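Local coordinates for protein tryptophanyl-tRNA synthetase (Aeropyrum pernix, PDB 3A04) that attaches L-tryptophan to its cognate tRNA in an ATP-dependent reaction that releases AMP and diphosphate, as a class I aminoacyl-tRNA synthetase, at residues A[123-128]-A[362-367]. Residues are numbered along the deposited sequence; the frame is centred on the assembly and turned at random.
Sequences EAVRIA and IAWKLV
The indole NE1 of Trp364 is hydrogen-bonded to OE2 of Glu130, one turn along helix 121-139 from Arg126, while the six-membered end of the same indole meets Val125 and the backbone of Arg126. With CG anti to its carbonyl carbon (chi1 -74°), Trp364 directs the ring toward helix 121-139; its CA and that of Arg126, the closest pair of alpha carbons, are still 9.2 Å apart. The contact is carried by CZ3 and CH2, at the six-membered end of the indole. CZ3 of Trp364 comes within 3.8 Å of CG1 of Val125, and CH2 of Trp364 lies 4.1 Å from CA of Arg126. Both partners approach the ring obliquely, and the side chains of Val125 and Trp364 cross at about a right angle. The valine branch in use is the one anti to its backbone N (chi1 163°). Arg126 contributes its alpha carbon. Only 111 Å² is buried in total, evidence of a small apolar contact near the surface, with the bond to Glu130 probably limiting rotation of the indole. Further apolar contacts adjoin it: Ala363 touches Val129 and Ile133, and Trp364 also touches Val129. Pro370, near the C-terminus, touches Val125. The C-terminal part of helix 334-364, whose earlier residues include Cys334 and Cys337 of the iron-sulfur pocket and Glu343 and Glu346 of a cadmium site, is thereby joined to helix 121-139 of the class I catalytic domain. Strand 147-150, an outermost strand of the sheet within this chain, adjoins both segments: Phe148 meets Leu366 and Val367, and Phe150 meets Val367 and Ala128.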
ATOM      1  N   GLU A 123       5.252  15.370 -13.942  1.00 32.49           N
ATOM      2  CA  GLU A 123       4.588  16.639 -13.640  1.00 35.04           C
ATOM      3  C   GLU A 123       4.339  16.809 -12.103  1.00 33.53           C
ATOM      4  O   GLU A 123       4.682  17.861 -11.529  1.00 33.90           O
ATOM      5  CB  GLU A 123       3.273  16.776 -14.433  1.00 36.48           C
ATOM      6  CG  GLU A 123       2.363  17.968 -13.990  1.00 42.15           C
ATOM      7  CD  GLU A 123       0.908  17.843 -14.433  1.00 55.36           C
ATOM      8  OE1 GLU A 123       0.634  17.035 -15.371  1.00 61.08           O
ATOM      9  OE2 GLU A 123       0.024  18.541 -13.852  1.00 56.79           O
ATOM     10  N   ALA A 124       3.829  15.767 -11.434  1.00 30.45           N
ATOM     11  CA  ALA A 124       3.668  15.823  -9.961  1.00 30.55           C
ATOM     12  C   ALA A 124       4.925  16.206  -9.283  1.00 31.13           C
ATOM     13  O   ALA A 124       4.871  17.017  -8.360  1.00 31.08           O
ATOM     14  CB  ALA A 124       3.129  14.475  -9.350  1.00 30.78           C
ATOM     15  N   VAL A 125       6.062  15.631  -9.720  1.00 29.88           N
ATOM     16  CA  VAL A 125       7.341  15.868  -9.071  1.00 29.75           C
ATOM     17  C   VAL A 125       7.812  17.298  -9.308  1.00 31.44           C
ATOM     18  O   VAL A 125       8.319  17.989  -8.374  1.00 29.28           O
ATOM     19  CB  VAL A 125       8.484  14.856  -9.530  1.00 32.54           C
ATOM     20  CG1 VAL A 125       9.897  15.371  -9.168  1.00 32.76           C
ATOM     21  CG2 VAL A 125       8.251  13.427  -8.934  1.00 30.29           C
ATOM     22  N   ARG A 126       7.686  17.741 -10.558  1.00 29.29           N
ATOM     23  CA  ARG A 126       8.034  19.098 -10.940  1.00 29.80           C
ATOM     24  C   ARG A 126       7.286  20.091 -10.072  1.00 27.79           C
ATOM     25  O   ARG A 126       7.887  20.893  -9.354  1.00 30.37           O
ATOM     26  CB  ARG A 126       7.986  19.362 -12.384  0.70 25.07           C
ATOM     27  CG  ARG A 126       8.424  20.755 -12.798  0.70 25.28           C
ATOM     28  CD  ARG A 126       8.198  21.004 -14.248  0.70 70.14           C
ATOM     29  NE  ARG A 126       6.809  20.876 -14.620  0.70 34.09           N
ATOM     30  CZ  ARG A 126       6.325  19.888 -15.348  0.70 30.79           C
ATOM     31  NH1 ARG A 126       7.111  18.929 -15.790  0.70 45.06           N
ATOM     32  NH2 ARG A 126       5.049  19.844 -15.619  0.70 56.80           N
ATOM     33  N   ILE A 127       5.962  20.016 -10.140  1.00 29.43           N
ATOM     34  CA  ILE A 127       5.073  20.914  -9.382  1.00 29.22           C
ATOM     35  C   ILE A 127       5.410  20.858  -7.909  1.00 30.15           C
ATOM     36  O   ILE A 127       5.518  21.881  -7.217  1.00 28.52           O
ATOM     37  CB  ILE A 127       3.593  20.510  -9.679  1.00 31.58           C
ATOM     38  CG1 ILE A 127       3.289  20.738 -11.185  1.00 32.73           C
ATOM     39  CG2 ILE A 127       2.639  21.224  -8.732  1.00 28.12           C
ATOM     40  CD1 ILE A 127       1.912  20.251 -11.523  1.00 39.09           C
ATOM     41  N   ALA A 128       5.656  19.647  -7.376  1.00 28.37           N
ATOM     42  CA  ALA A 128       5.960  19.580  -5.937  1.00 27.08           C
ATOM     43  C   ALA A 128       7.198  20.357  -5.614  1.00 27.27           C
ATOM     44  O   ALA A 128       7.267  21.100  -4.618  1.00 27.65           O
ATOM     45  CB  ALA A 128       6.200  18.022  -5.493  1.00 27.12           C
ATOM     46  N   ILE A 362      17.498  25.602  -4.703  1.00 43.72           N
ATOM     47  CA  ILE A 362      17.670  24.966  -3.416  1.00 41.92           C
ATOM     48  C   ILE A 362      16.695  23.767  -3.311  1.00 41.54           C
ATOM     49  O   ILE A 362      17.083  22.715  -2.776  1.00 41.89           O
ATOM     50  CB  ILE A 362      17.335  25.972  -2.313  1.00 43.24           C
ATOM     51  CG1 ILE A 362      18.479  26.986  -2.159  1.00 43.01           C
ATOM     52  CG2 ILE A 362      17.098  25.289  -0.981  1.00 42.23           C
ATOM     53  CD1 ILE A 362      18.062  28.190  -1.215  1.00 48.80           C
ATOM     54  N   ALA A 363      15.474  23.926  -3.839  1.00 37.82           N
ATOM     55  CA  ALA A 363      14.434  22.920  -3.629  1.00 39.30           C
ATOM     56  C   ALA A 363      14.833  21.556  -4.223  1.00 39.71           C
ATOM     57  O   ALA A 363      14.673  20.525  -3.558  1.00 39.72           O
ATOM     58  CB  ALA A 363      13.087  23.392  -4.185  1.00 36.21           C
ATOM     59  N   TRP A 364      15.358  21.548  -5.457  1.00 41.42           N
ATOM     60  CA  TRP A 364      15.755  20.284  -6.087  1.00 43.94           C
ATOM     61  C   TRP A 364      16.809  19.533  -5.291  1.00 44.98           C
ATOM     62  O   TRP A 364      16.944  18.347  -5.469  1.00 44.77           O
ATOM     63  CB  TRP A 364      16.212  20.423  -7.544  1.00 43.87           C
ATOM     64  CG  TRP A 364      15.095  20.665  -8.507  1.00 42.59           C
ATOM     65  CD1 TRP A 364      14.763  21.864  -9.044  1.00 42.65           C
ATOM     66  CD2 TRP A 364      14.156  19.701  -9.051  1.00 39.94           C
ATOM     67  NE1 TRP A 364      13.696  21.724  -9.894  1.00 41.65           N
ATOM     68  CE2 TRP A 364      13.319  20.405  -9.935  1.00 37.80           C
ATOM     69  CE3 TRP A 364      13.976  18.301  -8.905  1.00 38.82           C
ATOM     70  CZ2 TRP A 364      12.271  19.798 -10.640  1.00 38.97           C
ATOM     71  CZ3 TRP A 364      12.902  17.686  -9.617  1.00 36.96           C
ATOM     72  CH2 TRP A 364      12.081  18.436 -10.464  1.00 41.46           C
ATOM     73  N   LYS A 365      17.508  20.215  -4.378  1.00 45.74           N
ATOM     74  CA  LYS A 365      18.466  19.558  -3.494  1.00 47.34           C
ATOM     75  C   LYS A 365      17.908  19.114  -2.141  1.00 47.41           C
ATOM     76  O   LYS A 365      18.583  18.445  -1.379  1.00 47.93           O
ATOM     77  CB  LYS A 365      19.641  20.504  -3.276  1.00 48.39           C
ATOM     78  CG  LYS A 365      20.232  21.044  -4.563  1.00 48.49           C
ATOM     79  CD  LYS A 365      21.620  21.685  -4.276  1.00 56.55           C
ATOM     80  CE  LYS A 365      22.064  22.656  -5.393  1.00 61.43           C
ATOM     81  NZ  LYS A 365      22.615  23.961  -4.868  1.00 58.59           N
ATOM     82  N   LEU A 366      16.672  19.466  -1.816  1.00 46.96           N
ATOM     83  CA  LEU A 366      16.099  19.095  -0.515  1.00 45.54           C
ATOM     84  C   LEU A 366      15.327  17.756  -0.540  1.00 45.44           C
ATOM     85  O   LEU A 366      14.830  17.272   0.513  1.00 45.30           O
ATOM     86  CB  LEU A 366      15.159  20.188  -0.011  1.00 44.74           C
ATOM     87  CG  LEU A 366      15.713  21.613  -0.064  1.00 45.60           C
ATOM     88  CD1 LEU A 366      14.614  22.538   0.487  1.00 43.33           C
ATOM     89  CD2 LEU A 366      16.993  21.710   0.761  1.00 44.88           C
ATOM     90  N   VAL A 367      15.221  17.163  -1.718  1.00 44.71           N
ATOM     91  CA  VAL A 367      14.465  15.920  -1.868  1.00 44.41           C
ATOM     92  C   VAL A 367      15.129  14.965  -2.837  1.00 43.88           C
ATOM     93  O   VAL A 367      15.915  15.388  -3.664  1.00 42.55           O
ATOM     94  CB  VAL A 367      13.043  16.170  -2.339  1.00 44.04           C
ATOM     95  CG1 VAL A 367      12.244  16.847  -1.223  1.00 47.41           C
ATOM     96  CG2 VAL A 367      13.019  16.988  -3.621  1.00 44.46           C
TER